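Local coordinates for galactose mutarotase-like protein (Clostridium acetobutylicum, PDB 3OS7) that probably binds carbohydrate and may interconvert the anomers of aldose sugars, in the manner of galactose mutarotase, at residues 80-85 against 106-111; 147-152 against 174-179; 189-194 against 294-299; 194-199 against 268-273. All blocks are in the same frame, centred on the assembly; numbering follows the deposited sequence.

Overall arrangement
Contact 1 is the most buried of the four: an antiparallel strand pairing, 80-85 with 106-111, its centre about 15 Å from the centre of the chain, where backbone bonds combine with an arginine and a histidine that share one isoleucine. Contact 2 (147-152 with 174-179) is partly buried and relies on ring and selenomethionine packing round one histidine bond. Its centre lies about 38 Å from that of contact 3, on the opposite side of the chain's centre, yet strands 178-189 and 297-303, which the two reach, are neighbours. Contact 3 is thin and water-assisted. Contact 4, a polar surface contact, shares E194 with it and is joined to it by the K296-D198 salt bridge.

Contact 1 (80-85 against 106-111); sequences PNRIDD and NYIHGF
The guanidinium of R82 carries the CD1 methyl of I108 over the centre of one face, 3.7 Å above the plane, while ND2 of N106 lies at its edge, near the plane. I108 also serves a second flat group, for its CG1 sits over the centre of one face of the H109 ring. R82, N106 and I108 belong to an antiparallel pairing of strands 82-84 and 106-108, which H109 follows, part of a small three-stranded sheet in a galactose mutarotase-like β fold; the segment axes approach to 4.5 Å with N-to-C directions 157° apart. I83 and Y107 form the hydrogen-bonded pair: I83 N gives a 2.7 Å bond to Y107 O, and Y107 N returns one to I83 O. R82 and I108 are a directly cross-strand, non-hydrogen-bonded pair, and their side chains lie side by side on the same face. With CG anti to its carbonyl carbon (chi1 -63°) and the chain extended to NE, R82 crosses beside the N106 amide, its CD 3.5 Å from N106 ND2; the amide plane is 83° from the guanidinium. E101 fixes both neighbours, by a salt bridge to R82 and a hydrogen bond to N106 ND2. Farther along, H109 N reaches N81 O from above the carbonyl plane, and the H109 side chain binds a tartrate, probably from the crystallisation liquor, which is consistent with a pocket here. N81 OD1 is gripped twice by R82: by its backbone N at 2.8 Å and by its NH1 at 2.9 Å.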
loop_
_atom_site.group_PDB
_atom_site.type_symbol
_atom_site.label_atom_id
_atom_site.label_comp_id
_atom_site.label_asym_id
_atom_site.label_seq_id
_atom_site.Cartn_x
_atom_site.Cartn_y
_atom_site.Cartn_z
ATOM N N PRO A 80 -2.398 4.884 7.703
ATOM C CA PRO A 80 -2.627 5.391 6.352
ATOM C C PRO A 80 -3.423 6.689 6.391
ATOM O O PRO A 80 -4.419 6.800 7.074
ATOM C CB PRO A 80 -3.442 4.275 5.687
ATOM C CG PRO A 80 -4.193 3.672 6.785
ATOM C CD PRO A 80 -3.335 3.787 8.030
ATOM N N ASN A 81 -2.977 7.674 5.635
ATOM C CA ASN A 81 -3.697 8.911 5.474
ATOM C C ASN A 81 -3.784 9.708 6.782
ATOM O O ASN A 81 -2.939 9.514 7.692
ATOM C CB ASN A 81 -5.067 8.622 4.849
ATOM C CG ASN A 81 -5.508 9.724 3.903
ATOM O OD1 ASN A 81 -5.896 10.800 4.341
ATOM N ND2 ASN A 81 -5.424 9.468 2.609
ATOM N N ARG A 82 -4.800 10.563 6.902
ATOM C CA ARG A 82 -4.829 11.650 7.882
ATOM C C ARG A 82 -5.430 11.362 9.268
ATOM O O ARG A 82 -6.384 10.604 9.413
ATOM C CB ARG A 82 -5.547 12.853 7.269
ATOM C CG ARG A 82 -4.844 13.405 6.066
ATOM C CD ARG A 82 -5.817 14.180 5.213
ATOM N NE ARG A 82 -5.098 14.812 4.123
ATOM C CZ ARG A 82 -4.886 14.272 2.937
ATOM N NH1 ARG A 82 -5.370 13.078 2.625
ATOM N NH2 ARG A 82 -4.197 14.955 2.048
ATOM N N ILE A 83 -4.805 11.952 10.291
ATOM C CA ILE A 83 -5.397 12.087 11.614
ATOM C C ILE A 83 -5.608 13.572 11.863
ATOM O O ILE A 83 -4.623 14.357 11.881
ATOM C CB ILE A 83 -4.512 11.510 12.753
ATOM C CG1 ILE A 83 -4.068 10.061 12.479
ATOM C CG2 ILE A 83 -5.207 11.666 14.144
ATOM C CD1 ILE A 83 -5.164 9.075 12.245
ATOM N N ASP A 84 -6.871 13.953 12.060
ATOM C CA ASP A 84 -7.270 15.339 12.314
ATOM C C ASP A 84 -6.488 16.019 13.436
ATOM O O ASP A 84 -6.465 15.544 14.583
ATOM C CB ASP A 84 -8.803 15.332 12.597
ATOM C CG ASP A 84 -9.401 16.717 12.802
ATOM O OD1 ASP A 84 -8.659 17.723 12.794
ATOM O OD2 ASP A 84 -10.657 16.773 12.961
ATOM N N ASP A 85 -5.789 17.123 13.106
ATOM C CA ASP A 85 -4.986 17.873 14.099
ATOM C C ASP A 85 -3.879 17.047 14.752
ATOM O O ASP A 85 -3.317 17.442 15.774
ATOM C CB ASP A 85 -5.885 18.514 15.196
ATOM C CG ASP A 85 -6.782 19.609 14.681
ATOM O OD1 ASP A 85 -6.527 20.158 13.584
ATOM O OD2 ASP A 85 -7.781 19.919 15.381
ATOM N N ASN A 106 -2.851 18.233 9.744
ATOM C CA ASN A 106 -3.040 16.826 10.066
ATOM C C ASN A 106 -1.711 16.132 10.288
ATOM O O ASN A 106 -0.656 16.640 9.877
ATOM C CB ASN A 106 -3.769 16.146 8.914
ATOM C CG ASN A 106 -5.184 16.639 8.731
ATOM O OD1 ASN A 106 -5.931 16.875 9.707
ATOM N ND2 ASN A 106 -5.579 16.791 7.471
ATOM N N TYR A 107 -1.752 14.964 10.935
ATOM C CA TYR A 107 -0.684 13.991 10.840
ATOM C C TYR A 107 -1.077 13.001 9.763
ATOM O O TYR A 107 -2.225 12.532 9.739
ATOM C CB TYR A 107 -0.414 13.272 12.170
ATOM C CG TYR A 107 0.794 12.372 12.072
ATOM C CD1 TYR A 107 2.073 12.894 12.099
ATOM C CD2 TYR A 107 0.660 11.001 11.879
ATOM C CE1 TYR A 107 3.175 12.106 11.965
ATOM C CE2 TYR A 107 1.780 10.195 11.730
ATOM C CZ TYR A 107 3.036 10.762 11.768
ATOM O OH TYR A 107 4.155 9.986 11.630
ATOM N N ILE A 108 -0.134 12.628 8.888
ATOM C CA ILE A 108 -0.496 11.781 7.732
ATOM C C ILE A 108 0.566 10.704 7.506
ATOM O O ILE A 108 1.763 10.970 7.660
ATOM C CB ILE A 108 -0.689 12.634 6.454
ATOM C CG1 ILE A 108 -1.445 11.880 5.374
ATOM C CG2 ILE A 108 0.653 13.130 5.929
ATOM C CD1 ILE A 108 -1.768 12.716 4.068
ATOM N N HIS A 109 0.102 9.482 7.201
ATOM C CA HIS A 109 0.894 8.372 6.644
ATOM C C HIS A 109 1.899 7.632 7.545
ATOM O O HIS A 109 2.239 6.473 7.275
ATOM C CB HIS A 109 1.588 8.791 5.349
ATOM C CG HIS A 109 0.649 9.082 4.223
ATOM N ND1 HIS A 109 -0.544 8.395 4.042
ATOM C CD2 HIS A 109 0.754 9.948 3.185
ATOM C CE1 HIS A 109 -1.149 8.876 2.962
ATOM N NE2 HIS A 109 -0.384 9.820 2.430
ATOM N N GLY A 110 2.368 8.278 8.601
ATOM C CA GLY A 110 3.357 7.657 9.481
ATOM C C GLY A 110 4.815 7.777 9.030
ATOM O O GLY A 110 5.121 8.375 8.005
ATOM N N PHE A 111 5.716 7.191 9.799
ATOM C CA PHE A 111 7.160 7.319 9.549
ATOM C C PHE A 111 7.809 6.007 9.121
ATOM O O PHE A 111 8.961 6.011 8.687
ATOM C CB PHE A 111 7.891 7.847 10.805
ATOM C CG PHE A 111 7.647 7.017 12.017
ATOM C CD1 PHE A 111 8.409 5.888 12.270
ATOM C CD2 PHE A 111 6.624 7.334 12.893
ATOM C CE1 PHE A 111 8.144 5.085 13.369
ATOM C CE2 PHE A 111 6.339 6.538 13.976
ATOM C CZ PHE A 111 7.112 5.404 14.233
#

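Contact 2 (147-152 against 174-179); sequences FSHEFQ and SSEEMP. With EDO (1,2-ethanediol), chain H.
The imidazole of H149 fills the hollow formed by S174, E176, E177 and M178, a selenomethionine. M178 CA lies over one ring face, 4.1 Å from the ring centroid and 12° off its normal, a CH-pi contact, while the CD2 corner of the imidazole points over the centre of the F147 ring. At its edge, ND1 donates to S174 OG, 2.9 Å away and only 1° out of the ring plane; the same OG accepts from E176 N in an ST turn and is also hydrogen-bonded to N172 OD1, which holds the hydroxyl in place. M178, with CG anti to its backbone N (chi1 -169°), extends past the histidine. Its CG packs 3.7 Å from F147 CZ, and its SE meets CB of F151 at 4.0 Å, making Met-aromatic contacts with both phenylalanines. P179 CD lies in the corner between F147 CE1, 4.0 Å away, and H149 NE2. On the outer side, a water gives 2.6 Å bonds to S148 O and to E176 OE1. The contact lies where strands 151-160 and 178-189 begin: Y95 binds H149 NE2, strand 82-90 packs on P179, and strand 128-137 lies against F151.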
loop_
_atom_site.group_PDB
_atom_site.type_symbol
_atom_site.label_atom_id
_atom_site.label_comp_id
_atom_site.label_asym_id
_atom_site.label_seq_id
_atom_site.Cartn_x
_atom_site.Cartn_y
_atom_site.Cartn_z
ATOM N N PHE A 147 4.305 8.079 20.681
ATOM C CA PHE A 147 3.517 6.849 20.559
ATOM C C PHE A 147 4.211 5.752 21.365
ATOM O O PHE A 147 5.037 4.979 20.844
ATOM C CB PHE A 147 3.397 6.483 19.092
ATOM C CG PHE A 147 2.458 5.385 18.821
ATOM C CD1 PHE A 147 1.099 5.607 18.859
ATOM C CD2 PHE A 147 2.924 4.111 18.516
ATOM C CE1 PHE A 147 0.207 4.564 18.591
ATOM C CE2 PHE A 147 2.030 3.081 18.230
ATOM C CZ PHE A 147 0.689 3.311 18.281
ATOM N N SER A 148 3.923 5.717 22.659
ATOM C CA SER A 148 4.725 4.909 23.560
ATOM C C SER A 148 4.269 3.447 23.621
ATOM O O SER A 148 3.875 2.938 24.688
ATOM C CB SER A 148 4.759 5.535 24.956
ATOM O OG SER A 148 5.268 6.856 24.873
ATOM N N HIS A 149 4.375 2.776 22.478
ATOM C CA HIS A 149 4.130 1.349 22.377
ATOM C C HIS A 149 5.234 0.731 21.552
ATOM O O HIS A 149 5.344 1.030 20.353
ATOM C CB HIS A 149 2.804 1.043 21.658
ATOM C CG HIS A 149 1.599 1.653 22.305
ATOM N ND1 HIS A 149 0.930 1.055 23.349
ATOM C CD2 HIS A 149 0.934 2.799 22.042
ATOM C CE1 HIS A 149 -0.090 1.817 23.707
ATOM N NE2 HIS A 149 -0.093 2.899 22.946
ATOM N N GLU A 150 6.046 -0.132 22.160
ATOM C CA GLU A 150 6.974 -0.953 21.391
ATOM C C GLU A 150 6.194 -1.866 20.437
ATOM O O GLU A 150 5.116 -2.348 20.760
ATOM C CB GLU A 150 7.905 -1.766 22.301
ATOM C CG GLU A 150 8.867 -0.862 23.093
ATOM C CD GLU A 150 10.004 -1.608 23.783
ATOM O OE1 GLU A 150 9.725 -2.568 24.507
ATOM O OE2 GLU A 150 11.185 -1.197 23.637
ATOM N N PHE A 151 6.716 -2.054 19.242
ATOM C CA PHE A 151 6.083 -2.948 18.276
ATOM C C PHE A 151 7.093 -3.467 17.264
ATOM O O PHE A 151 8.187 -2.928 17.141
ATOM C CB PHE A 151 4.870 -2.267 17.584
ATOM C CG PHE A 151 5.216 -1.093 16.685
ATOM C CD1 PHE A 151 5.669 -1.301 15.398
ATOM C CD2 PHE A 151 5.043 0.224 17.127
ATOM C CE1 PHE A 151 5.977 -0.228 14.569
ATOM C CE2 PHE A 151 5.331 1.290 16.322
ATOM C CZ PHE A 151 5.806 1.047 15.009
ATOM N N GLN A 152 6.727 -4.536 16.560
ATOM C CA GLN A 152 7.496 -4.985 15.417
ATOM C C GLN A 152 6.546 -5.128 14.243
ATOM O O GLN A 152 5.557 -5.847 14.314
ATOM C CB GLN A 152 8.172 -6.330 15.650
ATOM C CG GLN A 152 9.064 -6.783 14.492
ATOM C CD GLN A 152 9.656 -8.158 14.727
ATOM O OE1 GLN A 152 8.955 -9.177 14.633
ATOM N NE2 GLN A 152 10.950 -8.195 15.028
ATOM N N SER A 174 4.068 -3.849 23.641
ATOM C CA SER A 174 3.912 -2.960 24.776
ATOM C C SER A 174 2.996 -3.596 25.806
ATOM O O SER A 174 2.371 -4.620 25.533
ATOM C CB SER A 174 3.341 -1.588 24.357
ATOM O OG SER A 174 1.923 -1.546 24.262
ATOM N N SER A 175 2.886 -2.925 26.953
ATOM C CA SER A 175 2.052 -3.396 28.047
ATOM C C SER A 175 0.634 -2.816 28.021
ATOM O O SER A 175 -0.145 -3.048 28.937
ATOM C CB SER A 175 2.733 -3.061 29.368
ATOM O OG SER A 175 2.844 -1.664 29.533
ATOM N N GLU A 176 0.300 -2.062 26.966
ATOM C CA GLU A 176 -0.992 -1.392 26.854
ATOM C C GLU A 176 -1.642 -1.655 25.497
ATOM O O GLU A 176 -0.981 -2.012 24.522
ATOM C CB GLU A 176 -0.821 0.115 27.026
ATOM C CG GLU A 176 -0.347 0.543 28.410
ATOM C CD GLU A 176 -0.087 2.026 28.492
ATOM O OE1 GLU A 176 0.934 2.493 27.932
ATOM O OE2 GLU A 176 -0.895 2.728 29.127
ATOM N N GLU A 177 -2.939 -1.400 25.437
ATOM C CA GLU A 177 -3.694 -1.484 24.199
ATOM C C GLU A 177 -3.148 -0.492 23.159
ATOM O O GLU A 177 -3.025 0.677 23.458
ATOM C CB GLU A 177 -5.144 -1.136 24.526
ATOM C CG GLU A 177 -6.139 -1.667 23.572
ATOM C CD GLU A 177 -7.548 -1.164 23.838
ATOM O OE1 GLU A 177 -7.768 -0.325 24.754
ATOM O OE2 GLU A 177 -8.441 -1.609 23.106
HETATM N N MSE A 178 -2.848 -0.974 21.951
HETATM C CA MSE A 178 -2.207 -0.180 20.909
HETATM C C MSE A 178 -3.192 0.130 19.772
HETATM O O MSE A 178 -3.744 -0.773 19.162
HETATM C CB MSE A 178 -1.020 -0.924 20.329
HETATM C CG MSE A 178 -0.148 -0.075 19.423
HETATM SE SE MSE A 178 1.186 -1.077 18.497
HETATM C CE MSE A 178 0.248 -1.562 16.895
ATOM N N PRO A 179 -3.386 1.415 19.469
ATOM C CA PRO A 179 -4.198 1.775 18.291
ATOM C C PRO A 179 -3.614 1.195 17.021
ATOM O O PRO A 179 -2.388 1.167 16.865
ATOM C CB PRO A 179 -4.062 3.306 18.235
ATOM C CG PRO A 179 -3.690 3.696 19.647
ATOM C CD PRO A 179 -2.883 2.589 20.185
HETATM C C1 EDO H . 4.113 -9.723 13.669
HETATM O O1 EDO H . 4.139 -10.920 12.896
HETATM C C2 EDO H . 5.322 -8.855 13.321
HETATM O O2 EDO H . 6.555 -9.548 13.599
HETATM O O HOH W 1 2.706 1.346 26.378
#

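Contact 3 (189-194 against 294-299); sequences NVPFIE and DKKYAC. With EDO (1,2-ethanediol), chain I.
V190 turns its CG2 methyl anti to its own carbonyl carbon, with CG1 anti to the backbone N (chi1 -178°), and this sets CG2 against the neighbouring strand, 4.3 Å from A298 CB. K296 has a left-handed backbone conformation just before strand 297-299. The bond that ties the two segments is V190 N to K296 O, 3.0 Å long with an N-H...O angle of 168°; the donor stands well above the carbonyl plane, 57° out of it. The carbonyl is also approached by two waters. One lies 2.7 Å from K296 O and bridges to N189 OD1; the other links K296 O to P191 O. In the reverse direction K296 CA makes a CA-H...O contact with V190 O at 3.2 Å. The cis peptide bond before P191 turns the chain, leaving the proline ring loosely against the aliphatic part of K296, with P191 CD 4.4 Å from K296 CD. The lysine chain bends at chi2, and its NZ pairs with D198, while the N189 amide nitrogen bonds to T51 O. N189 and Y297 form the antiparallel non-hydrogen-bonded pair, CA to CA 4.6 Å, with both side chains on the same face, where R54 makes a cation-pi contact with the tyrosine ring. This is the fraying end of an antiparallel ladder, strand 178-189 against 297-303, in the antiparallel β-sandwich fold of the galactose mutarotase family.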
loop_
_atom_site.group_PDB
_atom_site.type_symbol
_atom_site.label_atom_id
_atom_site.label_comp_id
_atom_site.label_asym_id
_atom_site.label_seq_id
_atom_site.Cartn_x
_atom_site.Cartn_y
_atom_site.Cartn_z
ATOM N N ASN A 189 2.441 1.749 -12.337
ATOM C CA ASN A 189 2.717 2.266 -13.665
ATOM C C ASN A 189 1.426 2.230 -14.501
ATOM O O ASN A 189 0.792 1.196 -14.609
ATOM C CB ASN A 189 3.794 1.426 -14.353
ATOM C CG ASN A 189 5.167 1.635 -13.770
ATOM O OD1 ASN A 189 5.582 2.773 -13.493
ATOM N ND2 ASN A 189 5.902 0.543 -13.600
ATOM N N VAL A 190 1.069 3.364 -15.105
ATOM C CA VAL A 190 -0.031 3.424 -16.053
ATOM C C VAL A 190 0.438 4.261 -17.266
ATOM O O VAL A 190 0.419 5.477 -17.207
ATOM C CB VAL A 190 -1.301 4.065 -15.422
ATOM C CG1 VAL A 190 -2.444 4.060 -16.407
ATOM C CG2 VAL A 190 -1.714 3.367 -14.100
ATOM N N PRO A 191 0.882 3.619 -18.356
ATOM C CA PRO A 191 0.851 2.212 -18.674
ATOM C C PRO A 191 1.949 1.390 -17.988
ATOM O O PRO A 191 2.962 1.931 -17.544
ATOM C CB PRO A 191 1.078 2.213 -20.197
ATOM C CG PRO A 191 2.030 3.295 -20.398
ATOM C CD PRO A 191 1.556 4.383 -19.439
ATOM N N PHE A 192 1.760 0.087 -17.994
ATOM C CA PHE A 192 2.690 -0.856 -17.383
ATOM C C PHE A 192 3.423 -1.721 -18.418
ATOM O O PHE A 192 4.211 -2.598 -18.065
ATOM C CB PHE A 192 1.956 -1.715 -16.356
ATOM C CG PHE A 192 0.706 -2.407 -16.893
ATOM C CD1 PHE A 192 0.809 -3.470 -17.762
ATOM C CD2 PHE A 192 -0.562 -1.995 -16.501
ATOM C CE1 PHE A 192 -0.318 -4.108 -18.233
ATOM C CE2 PHE A 192 -1.688 -2.629 -16.993
ATOM C CZ PHE A 192 -1.563 -3.693 -17.844
ATOM N N ILE A 193 3.188 -1.451 -19.703
ATOM C CA ILE A 193 3.864 -2.172 -20.771
ATOM C C ILE A 193 4.296 -1.172 -21.843
ATOM O O ILE A 193 3.655 -0.143 -22.034
ATOM C CB ILE A 193 2.950 -3.300 -21.330
ATOM C CG1 ILE A 193 3.710 -4.182 -22.322
ATOM C CG2 ILE A 193 1.663 -2.731 -21.957
ATOM C CD1 ILE A 193 3.168 -5.597 -22.395
ATOM N N GLU A 194 5.411 -1.468 -22.513
ATOM C CA GLU A 194 5.892 -0.610 -23.611
ATOM C C GLU A 194 4.995 -0.727 -24.844
ATOM O O GLU A 194 4.334 -1.747 -25.066
ATOM C CB GLU A 194 7.339 -0.969 -23.987
ATOM C CG GLU A 194 8.200 0.244 -24.249
ATOM C CD GLU A 194 8.610 0.938 -22.964
ATOM O OE1 GLU A 194 7.760 1.638 -22.359
ATOM O OE2 GLU A 194 9.791 0.777 -22.564
ATOM N N ASP A 294 -1.458 12.959 -14.943
ATOM C CA ASP A 294 -0.583 13.338 -16.064
ATOM C C ASP A 294 0.860 12.883 -15.858
ATOM O O ASP A 294 1.758 13.341 -16.555
ATOM C CB ASP A 294 -0.660 14.856 -16.292
ATOM C CG ASP A 294 -0.178 15.649 -15.106
ATOM O OD1 ASP A 294 0.014 15.079 -13.995
ATOM O OD2 ASP A 294 0.002 16.869 -15.277
ATOM N N LYS A 295 1.085 11.957 -14.923
ATOM C CA LYS A 295 2.440 11.494 -14.602
ATOM C C LYS A 295 2.698 9.998 -14.839
ATOM O O LYS A 295 3.709 9.465 -14.388
ATOM C CB LYS A 295 2.781 11.914 -13.174
ATOM C CG LYS A 295 2.675 13.438 -12.968
ATOM C CD LYS A 295 2.982 13.839 -11.530
ATOM C CE LYS A 295 2.681 15.297 -11.247
ATOM N NZ LYS A 295 1.251 15.706 -11.528
ATOM N N LYS A 296 1.808 9.338 -15.586
ATOM C CA LYS A 296 1.995 7.948 -16.020
ATOM C C LYS A 296 2.009 6.964 -14.835
ATOM O O LYS A 296 2.657 5.911 -14.906
ATOM C CB LYS A 296 3.280 7.743 -16.848
ATOM C CG LYS A 296 3.552 8.792 -17.953
ATOM C CD LYS A 296 2.578 8.682 -19.054
ATOM C CE LYS A 296 2.815 9.772 -20.147
ATOM N NZ LYS A 296 1.559 10.088 -20.908
ATOM N N TYR A 297 1.331 7.339 -13.753
ATOM C CA TYR A 297 1.125 6.438 -12.623
ATOM C C TYR A 297 -0.148 6.774 -11.875
ATOM O O TYR A 297 -0.743 7.846 -12.055
ATOM C CB TYR A 297 2.337 6.455 -11.673
ATOM C CG TYR A 297 2.393 7.559 -10.644
ATOM C CD1 TYR A 297 2.766 8.861 -10.983
ATOM C CD2 TYR A 297 2.166 7.282 -9.302
ATOM C CE1 TYR A 297 2.834 9.861 -10.012
ATOM C CE2 TYR A 297 2.260 8.244 -8.345
ATOM C CZ TYR A 297 2.576 9.542 -8.685
ATOM O OH TYR A 297 2.662 10.473 -7.676
ATOM N N ALA A 298 -0.576 5.839 -11.046
ATOM C CA ALA A 298 -1.674 6.079 -10.142
ATOM C C ALA A 298 -1.427 5.282 -8.880
ATOM O O ALA A 298 -0.861 4.190 -8.935
ATOM C CB ALA A 298 -3.037 5.714 -10.774
ATOM N N CYS A 299 -1.838 5.856 -7.757
ATOM C CA CYS A 299 -1.834 5.163 -6.481
ATOM C C CYS A 299 -3.182 4.541 -6.124
ATOM O O CYS A 299 -4.242 5.181 -6.187
ATOM C CB CYS A 299 -1.396 6.072 -5.366
ATOM S SG CYS A 299 0.365 6.585 -5.578
HETATM C C1 EDO I . 6.300 1.646 -17.650
HETATM O O1 EDO I . 7.578 2.247 -17.446
HETATM C C2 EDO I . 6.028 1.603 -19.141
HETATM O O2 EDO I . 6.873 0.605 -19.720
HETATM O O HOH W 2 5.266 5.234 -14.609
HETATM O O HOH W 3 4.039 4.332 -17.195
#

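Contact 4 (194-199 against 268-273); sequences EGSEDS and DASKNT. With EDO (1,2-ethanediol), chain I.
D268 is gripped through both carboxylate oxygens by serine hydroxyls: S196 OG donates to OD2 at 2.6 Å from across the contact, and S270 OG donates to OD1, also at 2.6 Å. The first bond uses the syn lone pair of OD2, while the second arrives on the syn side but 21° out of the carboxylate plane. D268 stands at the start of a β-hairpin turn between strands 263-268 and 273-279, closed by a G1 β bulge in which N272 and T273 both face it. Here D268 O accepts from K271 N and T273 N, which reach it from opposite faces of its plane. Both carboxylate and carbonyl are therefore held, which should limit rotation of the aspartate. S196 places its hydroxyl anti to its backbone N (chi1 -173°), directed at the turn, and N200 ND2 is a further partner of the same OG. Alongside, K271 lays its aliphatic chain over the loop 194-196: it bends at chi2, then runs extended to NZ, and its CG comes 4.3 Å from S196 CB. I193 also packs on this lysine. Beyond it, K271 CE rests 3.2 Å from G195 O.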
loop_
_atom_site.group_PDB
_atom_site.type_symbol
_atom_site.label_atom_id
_atom_site.label_comp_id
_atom_site.label_asym_id
_atom_site.label_seq_id
_atom_site.Cartn_x
_atom_site.Cartn_y
_atom_site.Cartn_z
ATOM N N GLU A 194 5.411 -1.468 -22.513
ATOM C CA GLU A 194 5.892 -0.610 -23.611
ATOM C C GLU A 194 4.995 -0.727 -24.844
ATOM O O GLU A 194 4.334 -1.747 -25.066
ATOM C CB GLU A 194 7.339 -0.969 -23.987
ATOM C CG GLU A 194 8.200 0.244 -24.249
ATOM C CD GLU A 194 8.610 0.938 -22.964
ATOM O OE1 GLU A 194 7.760 1.638 -22.359
ATOM O OE2 GLU A 194 9.791 0.777 -22.564
ATOM N N GLY A 195 4.955 0.330 -25.643
ATOM C CA GLY A 195 4.145 0.330 -26.856
ATOM C C GLY A 195 2.668 0.480 -26.567
ATOM O O GLY A 195 1.815 0.077 -27.363
ATOM N N SER A 196 2.357 1.047 -25.410
ATOM C CA SER A 196 0.989 1.350 -25.069
ATOM C C SER A 196 0.920 2.806 -24.618
ATOM O O SER A 196 1.883 3.545 -24.819
ATOM C CB SER A 196 0.495 0.400 -24.001
ATOM O OG SER A 196 -0.869 0.639 -23.842
ATOM N N GLU A 197 -0.197 3.235 -24.039
ATOM C CA GLU A 197 -0.372 4.632 -23.677
ATOM C C GLU A 197 -1.169 4.684 -22.382
ATOM O O GLU A 197 -1.955 3.761 -22.138
ATOM C CB GLU A 197 -1.151 5.353 -24.796
ATOM C CG GLU A 197 -0.634 6.725 -25.142
ATOM C CD GLU A 197 0.714 6.675 -25.867
ATOM O OE1 GLU A 197 0.751 6.300 -27.062
ATOM O OE2 GLU A 197 1.739 7.028 -25.242
ATOM N N ASP A 198 -1.018 5.752 -21.593
ATOM C CA ASP A 198 -1.808 5.901 -20.357
ATOM C C ASP A 198 -3.335 5.821 -20.607
ATOM O O ASP A 198 -4.068 5.229 -19.791
ATOM C CB ASP A 198 -1.419 7.154 -19.539
ATOM C CG ASP A 198 -1.490 8.453 -20.329
ATOM O OD1 ASP A 198 -1.943 8.436 -21.491
ATOM O OD2 ASP A 198 -1.092 9.508 -19.762
ATOM N N SER A 199 -3.797 6.333 -21.754
ATOM C CA SER A 199 -5.215 6.320 -22.153
ATOM C C SER A 199 -5.750 4.925 -22.490
ATOM O O SER A 199 -6.948 4.736 -22.655
ATOM C CB SER A 199 -5.403 7.220 -23.387
ATOM O OG SER A 199 -4.587 6.781 -24.468
ATOM N N ASP A 268 -5.253 -3.242 -19.727
ATOM C CA ASP A 268 -4.837 -2.681 -21.014
ATOM C C ASP A 268 -5.280 -3.656 -22.109
ATOM O O ASP A 268 -4.567 -4.596 -22.489
ATOM C CB ASP A 268 -3.326 -2.468 -21.029
ATOM C CG ASP A 268 -2.865 -1.691 -22.223
ATOM O OD1 ASP A 268 -3.617 -1.676 -23.235
ATOM O OD2 ASP A 268 -1.759 -1.098 -22.138
ATOM N N ALA A 269 -6.498 -3.439 -22.577
ATOM C CA ALA A 269 -7.100 -4.265 -23.607
ATOM C C ALA A 269 -6.235 -4.290 -24.870
ATOM O O ALA A 269 -6.091 -5.326 -25.496
ATOM C CB ALA A 269 -8.596 -3.775 -23.924
ATOM N N SER A 270 -5.615 -3.164 -25.191
ATOM C CA SER A 270 -4.760 -3.051 -26.380
ATOM C C SER A 270 -3.626 -4.076 -26.351
ATOM O O SER A 270 -3.150 -4.509 -27.405
ATOM C CB SER A 270 -4.209 -1.618 -26.530
ATOM O OG SER A 270 -3.024 -1.399 -25.753
ATOM N N LYS A 271 -3.196 -4.474 -25.145
ATOM C CA LYS A 271 -2.149 -5.494 -24.997
ATOM C C LYS A 271 -2.665 -6.811 -24.404
ATOM O O LYS A 271 -1.885 -7.694 -24.073
ATOM C CB LYS A 271 -1.025 -4.920 -24.138
ATOM C CG LYS A 271 -0.357 -3.712 -24.762
ATOM C CD LYS A 271 0.400 -4.138 -26.025
ATOM C CE LYS A 271 1.231 -3.019 -26.621
ATOM N NZ LYS A 271 2.055 -3.563 -27.754
ATOM N N ASN A 272 -3.983 -6.942 -24.285
ATOM C CA ASN A 272 -4.622 -8.134 -23.718
ATOM C C ASN A 272 -4.048 -8.586 -22.364
ATOM O O ASN A 272 -3.972 -9.789 -22.083
ATOM C CB ASN A 272 -4.603 -9.338 -24.683
ATOM C CG ASN A 272 -5.732 -10.325 -24.370
ATOM O OD1 ASN A 272 -6.896 -9.942 -24.392
ATOM N ND2 ASN A 272 -5.393 -11.567 -24.027
ATOM N N THR A 273 -3.683 -7.617 -21.547
ATOM C CA THR A 273 -3.068 -7.870 -20.245
ATOM C C THR A 273 -3.744 -7.083 -19.126
ATOM O O THR A 273 -4.068 -5.914 -19.277
ATOM C CB THR A 273 -1.575 -7.450 -20.297
ATOM O OG1 THR A 273 -0.962 -8.044 -21.446
ATOM C CG2 THR A 273 -0.807 -7.875 -19.028
HETATM C C1 EDO I . 6.300 1.646 -17.650
HETATM O O1 EDO I . 7.578 2.247 -17.446
HETATM C C2 EDO I . 6.028 1.603 -19.141
HETATM O O2 EDO I . 6.873 0.605 -19.720
#